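Side-chain contacts in alcohol dehydrogenase (Aeropyrum pernix, PDB 1H2B), which probably catalyses the NAD-dependent oxidation of alcohols, as a zinc-containing member of the medium-chain alcohol dehydrogenase family: residues Met141-Ser144 and His145-Ile149; Leu224-Ala227 and Glu228-Ala232; Glu317-Thr320 and Leu321-Gly325. All coordinates share one frame; numbering follows the deposited sequence.

Contact 1 (Met141-Ser144 and His145-Ile149)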
loop_
_atom_site.group_PDB
_atom_site.type_symbol
_atom_site.label_atom_id
_atom_site.label_comp_id
_atom_site.label_asym_id
_atom_site.label_seq_id
_atom_site.Cartn_x
_atom_site.Cartn_y
_atom_site.Cartn_z
ATOM N N MET B 141 -32.397 19.082 -13.569
ATOM C CA MET B 141 -31.963 18.741 -12.218
ATOM C C MET B 141 -30.857 19.683 -11.794
ATOM O O MET B 141 -29.972 19.977 -12.574
ATOM C CB MET B 141 -31.410 17.290 -12.192
ATOM C CG MET B 141 -31.156 16.819 -10.776
ATOM S SD MET B 141 -30.194 15.231 -10.761
ATOM C CE MET B 141 -28.526 15.965 -10.595
ATOM N N ARG B 142 -30.946 20.166 -10.555
ATOM C CA ARG B 142 -29.874 20.947 -9.954
ATOM C C ARG B 142 -28.803 20.085 -9.293
ATOM O O ARG B 142 -29.080 18.977 -8.740
ATOM C CB ARG B 142 -30.435 22.033 -9.025
ATOM C CG ARG B 142 -31.083 21.546 -7.739
ATOM C CD ARG B 142 -31.675 22.670 -6.902
ATOM N NE ARG B 142 -31.980 22.206 -5.558
ATOM C CZ ARG B 142 -32.163 23.029 -4.521
ATOM N NH1 ARG B 142 -32.119 24.357 -4.690
ATOM N NH2 ARG B 142 -32.433 22.539 -3.304
ATOM N N THR B 143 -27.570 20.600 -9.350
ATOM C CA THR B 143 -26.442 19.899 -8.762
ATOM C C THR B 143 -25.354 20.911 -8.454
ATOM O O THR B 143 -25.597 22.105 -8.634
ATOM C CB THR B 143 -25.986 18.751 -9.707
ATOM O OG1 THR B 143 -24.976 18.004 -9.031
ATOM C CG2 THR B 143 -25.335 19.272 -10.987
ATOM N N SER B 144 -24.166 20.432 -8.053
ATOM C CA SER B 144 -23.007 21.300 -7.766
ATOM C C SER B 144 -22.007 21.184 -8.908
ATOM O O SER B 144 -21.823 20.133 -9.510
ATOM C CB SER B 144 -22.311 20.875 -6.490
ATOM O OG SER B 144 -21.031 21.533 -6.373
ATOM N N HIS B 145 -21.322 22.295 -9.226
ATOM C CA HIS B 145 -20.282 22.236 -10.241
ATOM C C HIS B 145 -19.200 21.222 -9.835
ATOM O O HIS B 145 -18.556 20.660 -10.729
ATOM C CB HIS B 145 -19.626 23.638 -10.469
ATOM C CG HIS B 145 -18.727 24.062 -9.359
ATOM N ND1 HIS B 145 -19.178 24.742 -8.252
ATOM C CD2 HIS B 145 -17.393 23.874 -9.166
ATOM C CE1 HIS B 145 -18.172 24.949 -7.418
ATOM N NE2 HIS B 145 -17.079 24.446 -7.955
ATOM N N ARG B 146 -19.063 20.974 -8.528
ATOM C CA ARG B 146 -18.075 19.998 -8.035
ATOM C C ARG B 146 -18.440 18.568 -8.479
ATOM O O ARG B 146 -17.577 17.686 -8.440
ATOM C CB ARG B 146 -17.919 20.024 -6.522
ATOM C CG ARG B 146 -17.204 21.286 -6.063
ATOM C CD ARG B 146 -16.942 21.273 -4.568
ATOM N NE ARG B 146 -15.607 20.724 -4.346
ATOM C CZ ARG B 146 -15.351 19.521 -3.854
ATOM N NH1 ARG B 146 -16.335 18.718 -3.490
ATOM N NH2 ARG B 146 -14.101 19.126 -3.711
ATOM N N SER B 147 -19.676 18.345 -8.903
ATOM C CA SER B 147 -20.122 17.002 -9.296
ATOM C C SER B 147 -20.006 16.807 -10.792
ATOM O O SER B 147 -20.268 15.736 -11.312
ATOM C CB SER B 147 -21.613 16.805 -8.893
ATOM O OG SER B 147 -21.806 17.090 -7.526
ATOM N N VAL B 148 -19.681 17.887 -11.520
ATOM C CA VAL B 148 -19.702 17.822 -12.969
ATOM C C VAL B 148 -18.378 17.374 -13.591
ATOM O O VAL B 148 -17.307 17.881 -13.223
ATOM C CB VAL B 148 -20.046 19.225 -13.549
ATOM C CG1 VAL B 148 -19.968 19.253 -15.084
ATOM C CG2 VAL B 148 -21.440 19.597 -13.138
ATOM N N ILE B 149 -18.478 16.466 -14.551
ATOM C CA ILE B 149 -17.350 16.147 -15.435
ATOM C C ILE B 149 -17.793 16.445 -16.852
ATOM O O ILE B 149 -18.783 15.899 -17.340
ATOM C CB ILE B 149 -16.918 14.689 -15.282
ATOM C CG1 ILE B 149 -16.236 14.539 -13.935
ATOM C CG2 ILE B 149 -15.942 14.321 -16.446
ATOM C CD1 ILE B 149 -15.876 13.105 -13.668
#

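Contact 2 (Leu224-Ala227 and Glu228-Ala232)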
loop_
_atom_site.group_PDB
_atom_site.type_symbol
_atom_site.label_atom_id
_atom_site.label_comp_id
_atom_site.label_asym_id
_atom_site.label_seq_id
_atom_site.Cartn_x
_atom_site.Cartn_y
_atom_site.Cartn_z
ATOM N N LEU B 224 -25.513 -14.886 -18.223
ATOM C CA LEU B 224 -24.306 -15.697 -18.359
ATOM C C LEU B 224 -23.672 -15.581 -19.740
ATOM O O LEU B 224 -22.441 -15.483 -19.856
ATOM C CB LEU B 224 -24.560 -17.146 -17.995
ATOM C CG LEU B 224 -25.157 -17.447 -16.613
ATOM C CD1 LEU B 224 -25.398 -18.944 -16.439
ATOM C CD2 LEU B 224 -24.212 -16.918 -15.539
ATOM N N LYS B 225 -24.499 -15.592 -20.794
ATOM C CA LYS B 225 -23.968 -15.317 -22.123
ATOM C C LYS B 225 -23.372 -13.912 -22.227
ATOM O O LYS B 225 -22.337 -13.713 -22.888
ATOM C CB LYS B 225 -25.104 -15.497 -23.166
ATOM C CG LYS B 225 -25.548 -16.955 -23.331
ATOM C CD LYS B 225 -26.918 -17.028 -24.014
ATOM C CE LYS B 225 -26.789 -17.125 -25.502
ATOM N NZ LYS B 225 -28.096 -17.474 -26.141
ATOM N N LEU B 226 -24.017 -12.930 -21.583
ATOM C CA LEU B 226 -23.489 -11.559 -21.602
ATOM C C LEU B 226 -22.079 -11.562 -20.980
ATOM O O LEU B 226 -21.121 -10.969 -21.520
ATOM C CB LEU B 226 -24.420 -10.598 -20.850
ATOM C CG LEU B 226 -23.925 -9.166 -20.669
ATOM C CD1 LEU B 226 -23.808 -8.461 -22.044
ATOM C CD2 LEU B 226 -24.909 -8.420 -19.784
ATOM N N ALA B 227 -21.951 -12.232 -19.831
ATOM C CA ALA B 227 -20.639 -12.314 -19.210
ATOM C C ALA B 227 -19.594 -12.970 -20.107
ATOM O O ALA B 227 -18.469 -12.510 -20.188
ATOM C CB ALA B 227 -20.715 -13.055 -17.854
ATOM N N GLU B 228 -19.971 -14.051 -20.788
ATOM C CA GLU B 228 -19.087 -14.668 -21.797
ATOM C C GLU B 228 -18.622 -13.688 -22.898
ATOM O O GLU B 228 -17.418 -13.616 -23.204
ATOM C CB GLU B 228 -19.795 -15.876 -22.416
ATOM C CG GLU B 228 -19.913 -17.070 -21.477
ATOM C CD GLU B 228 -20.590 -18.284 -22.101
ATOM O OE1 GLU B 228 -21.504 -18.126 -22.935
ATOM O OE2 GLU B 228 -20.217 -19.408 -21.730
ATOM N N ARG B 229 -19.551 -12.934 -23.470
ATOM C CA ARG B 229 -19.179 -11.957 -24.501
ATOM C C ARG B 229 -18.284 -10.862 -23.967
ATOM O O ARG B 229 -17.493 -10.275 -24.718
ATOM C CB ARG B 229 -20.398 -11.314 -25.165
ATOM C CG ARG B 229 -21.402 -12.265 -25.730
ATOM C CD ARG B 229 -22.438 -11.565 -26.595
ATOM N NE ARG B 229 -23.385 -10.726 -25.846
ATOM C CZ ARG B 229 -24.487 -11.195 -25.252
ATOM N NH1 ARG B 229 -24.763 -12.492 -25.295
ATOM N NH2 ARG B 229 -25.331 -10.355 -24.634
ATOM N N LEU B 230 -18.406 -10.570 -22.668
ATOM C CA LEU B 230 -17.631 -9.489 -22.075
ATOM C C LEU B 230 -16.302 -9.962 -21.528
ATOM O O LEU B 230 -15.529 -9.162 -20.990
ATOM C CB LEU B 230 -18.461 -8.783 -20.987
ATOM C CG LEU B 230 -19.705 -8.066 -21.496
ATOM C CD1 LEU B 230 -20.516 -7.522 -20.337
ATOM C CD2 LEU B 230 -19.346 -6.929 -22.485
ATOM N N GLY B 231 -16.029 -11.247 -21.661
ATOM C CA GLY B 231 -14.694 -11.736 -21.391
ATOM C C GLY B 231 -14.516 -12.625 -20.177
ATOM O O GLY B 231 -13.371 -12.922 -19.825
ATOM N N ALA B 232 -15.598 -13.025 -19.507
ATOM C CA ALA B 232 -15.428 -13.923 -18.370
ATOM C C ALA B 232 -14.759 -15.206 -18.843
ATOM O O ALA B 232 -15.109 -15.739 -19.923
ATOM C CB ALA B 232 -16.791 -14.277 -17.690
#

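Contact 3 (Glu317-Thr320 and Leu321-Gly325)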
loop_
_atom_site.group_PDB
_atom_site.type_symbol
_atom_site.label_atom_id
_atom_site.label_comp_id
_atom_site.label_asym_id
_atom_site.label_seq_id
_atom_site.Cartn_x
_atom_site.Cartn_y
_atom_site.Cartn_z
ATOM N N GLU B 317 -11.334 8.776 -14.010
ATOM C CA GLU B 317 -10.623 7.643 -14.594
ATOM C C GLU B 317 -11.529 6.713 -15.393
ATOM O O GLU B 317 -11.179 6.224 -16.455
ATOM C CB GLU B 317 -9.950 6.830 -13.487
ATOM C CG GLU B 317 -8.824 7.656 -12.839
ATOM C CD GLU B 317 -8.216 7.040 -11.604
ATOM O OE1 GLU B 317 -8.566 5.905 -11.234
ATOM O OE2 GLU B 317 -7.361 7.699 -10.989
ATOM N N LEU B 318 -12.717 6.424 -14.853
ATOM C CA LEU B 318 -13.625 5.551 -15.544
ATOM C C LEU B 318 -14.132 6.163 -16.857
ATOM O O LEU B 318 -14.220 5.463 -17.855
ATOM C CB LEU B 318 -14.787 5.162 -14.576
ATOM C CG LEU B 318 -15.877 4.358 -15.264
ATOM C CD1 LEU B 318 -15.473 2.936 -15.707
ATOM C CD2 LEU B 318 -17.060 4.316 -14.299
ATOM N N VAL B 319 -14.465 7.466 -16.841
ATOM C CA VAL B 319 -14.856 8.152 -18.039
ATOM C C VAL B 319 -13.722 8.040 -19.085
ATOM O O VAL B 319 -14.012 7.816 -20.246
ATOM C CB VAL B 319 -15.201 9.587 -17.744
ATOM C CG1 VAL B 319 -15.342 10.409 -19.074
ATOM C CG2 VAL B 319 -16.514 9.639 -16.989
ATOM N N THR B 320 -12.474 8.185 -18.646
ATOM C CA THR B 320 -11.342 8.004 -19.558
ATOM C C THR B 320 -11.347 6.611 -20.218
ATOM O O THR B 320 -11.235 6.477 -21.449
ATOM C CB THR B 320 -10.039 8.236 -18.814
ATOM O OG1 THR B 320 -9.937 9.622 -18.435
ATOM C CG2 THR B 320 -8.844 7.927 -19.803
ATOM N N LEU B 321 -11.523 5.543 -19.433
ATOM C CA LEU B 321 -11.601 4.201 -19.985
ATOM C C LEU B 321 -12.737 4.068 -21.012
ATOM O O LEU B 321 -12.591 3.422 -22.044
ATOM C CB LEU B 321 -11.885 3.193 -18.857
ATOM C CG LEU B 321 -10.746 2.657 -18.040
ATOM C CD1 LEU B 321 -11.325 1.651 -17.031
ATOM C CD2 LEU B 321 -9.667 1.990 -18.937
ATOM N N ALA B 322 -13.887 4.667 -20.719
ATOM C CA ALA B 322 -15.021 4.614 -21.634
ATOM C C ALA B 322 -14.718 5.358 -22.947
ATOM O O ALA B 322 -15.003 4.825 -24.043
ATOM C CB ALA B 322 -16.301 5.140 -20.947
ATOM N N LEU B 323 -14.087 6.517 -22.823
ATOM C CA LEU B 323 -13.762 7.318 -24.021
ATOM C C LEU B 323 -12.699 6.600 -24.842
ATOM O O LEU B 323 -12.657 6.761 -26.084
ATOM C CB LEU B 323 -13.342 8.723 -23.639
ATOM C CG LEU B 323 -14.527 9.534 -23.092
ATOM C CD1 LEU B 323 -14.021 10.887 -22.582
ATOM C CD2 LEU B 323 -15.663 9.700 -24.138
ATOM N N GLN B 324 -11.852 5.800 -24.186
ATOM C CA GLN B 324 -10.873 4.946 -24.880
ATOM C C GLN B 324 -11.478 3.727 -25.561
ATOM O O GLN B 324 -10.769 2.997 -26.281
ATOM C CB GLN B 324 -9.764 4.479 -23.905
ATOM C CG GLN B 324 -8.856 5.585 -23.461
ATOM C CD GLN B 324 -7.887 5.149 -22.386
ATOM O OE1 GLN B 324 -8.057 4.069 -21.780
ATOM N NE2 GLN B 324 -6.905 5.954 -22.132
ATOM N N GLY B 325 -12.764 3.465 -25.288
ATOM C CA GLY B 325 -13.443 2.314 -25.831
ATOM C C GLY B 325 -13.173 1.018 -25.101
ATOM O O GLY B 325 -13.423 -0.063 -25.641
#

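Contact 1 (Met141-Ser144 and His145-Ile149)
Ser144 turns its hydroxyl forward, to the amide of Arg146 two residues on, and so meets the start of the 3-10 segment 145-147. OG stands anti to the backbone N (chi1 168°), beside the carbonyl carbon, which brings it within bonding distance of the Arg146 amide. Arg146 N donates to Ser144 OG over 3.0 Å, bent to 153° at the hydrogen: an ST turn. The carbonyl of the same serine takes Ser147 N at 2.9 Å, closing a beta turn over His145 and Arg146; this donor sits above the carbonyl plane, 56° out of it. Ser144 therefore accepts twice, once through its side chain and once through its main chain.

The other side chains lie round this turn. Arg146 passes CB alongside Ser144 OG at 3.5 Å, and its CG rests over one face of the His145 imidazole, displaced toward the rim; the chain, bent at chi3, leads away from the turn, and the Arg146 side chain comes near Cys115, a ligand of the second zinc. The imidazole itself is tied through ND1 to Asp43. On the strand side, Ser147 CB approaches Thr143 OG1 to 3.6 Å; the hydroxyl of Ser147 is bonded to Ala106 O. Val148 lays CG2 near Ser144 O at 3.7 Å and packs against Val101 and Leu103.

The turn links strands 140-143 and 148-150 of the GroES-like domain, which pair with strands 44-52 and 100-103 respectively. Arg146 O accepts from Arg116 NH1 of the second subunit, so the turn also meets the assembly interface. Chemically, one serine satisfies two amides of the 3-10 turn with its own OG and O, and the bond from Arg146 N fixes the rotation of its hydroxyl.

Contact 2 (Leu224-Ala227 and Glu228-Ala232)
Ala227 O is gripped by two amides at the end of helix 221-229: Ala232 N donates at 3.0 Å and almost straight, and Leu230 N adds a weak bond at 3.1 Å. Leu230 N gives its better bond to Leu226 O. The chain turns off in a Schellman motif at Gly231, whose positive phi (112°) suits glycine, and folds Ala232 CB back to 4.1 Å from Ala227 CB.

Leu230 sets CG against Leu226 O and CD1 against Leu226 CG at 3.8 Å; beyond them lie His200, Val203 and Gln204 of helix 197-209. Cutting Leu230 back to an alanine would remove CG and both methyls and would probably open a gap between Leu226 and helix 197-209. Arg229, bent at chi3 (-71°), folds back so that one guanidinium face lies over Leu226 CA and Lys225 O, with NH2 3.6 Å from Leu226 CD1, the two leucine and arginine side chains crossing at about a right angle.

The helix belongs to the beta-alpha-beta unit between strands 213-218 and 234-237 of the Rossmann fold. The Schellman turn thus supplies Ala227 O with the straight bond from Ala232 N, alongside the weak one from Leu230 N.

Contact 3 (Glu317-Thr320 and Leu321-Gly325)
The carboxamide of Gln324 has Thr320 on one side of its plane: the methyl CG2 stands above it, 3.6 Å from NE2, and Thr320 O lies on that same side, 3.7 Å from CD. The two side chains cross at a slant where helix 312-323 runs out into a Schellman motif at Gly325, a residue with positive phi, which favours glycine. Gly325 N reaches back to Ala322 O at 2.9 Å.

Thr320 divides its branches between two tasks. Its hydroxyl, beside the backbone N (chi1 -67°), is bonded to His316 O one turn earlier, which leaves CG2 anti to that N and directed at the glutamine. Gln324 extends beyond CG, having first passed its CG 3.2 Å from Thr320 O, the same oxygen that accepts Gln324 N. Amide group and aliphatic stem thus both cover this carbonyl.

One residue earlier on each turn, Val319 and Leu323 lie side by side and point the same way, with Val319 CG1 against Leu323 CD1. Val319 also touches Leu151 and Met163. The carboxylate of Glu317, the other flat group, leads away from this turn and is held through OE1 by Tyr174 and, in a salt bridge, by Lys178 of helix 166-181.

The helix is embedded on several sides. Leu318 and Leu321 meet Tyr174 of helix 166-181 and Leu205 of helix 197-209, and Ala322 packs on Leu166. Thr320 and Gln324 face the third subunit, where they touch Gly187 and Thr213 of that chain; the glutamine-threonine pair therefore forms part of a subunit interface. In the last turn, Leu323 N donates to Val319 O at 2.9 Å, nearly along the C=O axis, while Leu323 CG rests 3.4 Å from that same oxygen.

In the fold
Contacts 1 and 3 have centres about 20 Å apart but approach to about 5 Å at their nearest atoms, and Ile149 of contact 1 packs on Tyr312 and Leu315 of the helix that ends in contact 3. Contact 2 lies about 34 Å from contact 1 and about 20 Å from contact 3, centre to centre; it and contact 3 both lean on helix 197-209. The side chain of Arg146 is about 6 Å from the zinc bound by Asp109, Cys112 and Cys115, that of Leu224 about 7 Å from the bound dinucleotide, and that of Leu318 about 9 Å from the side chain of Asp168, a ligand of the zinc beside the octanoic acid.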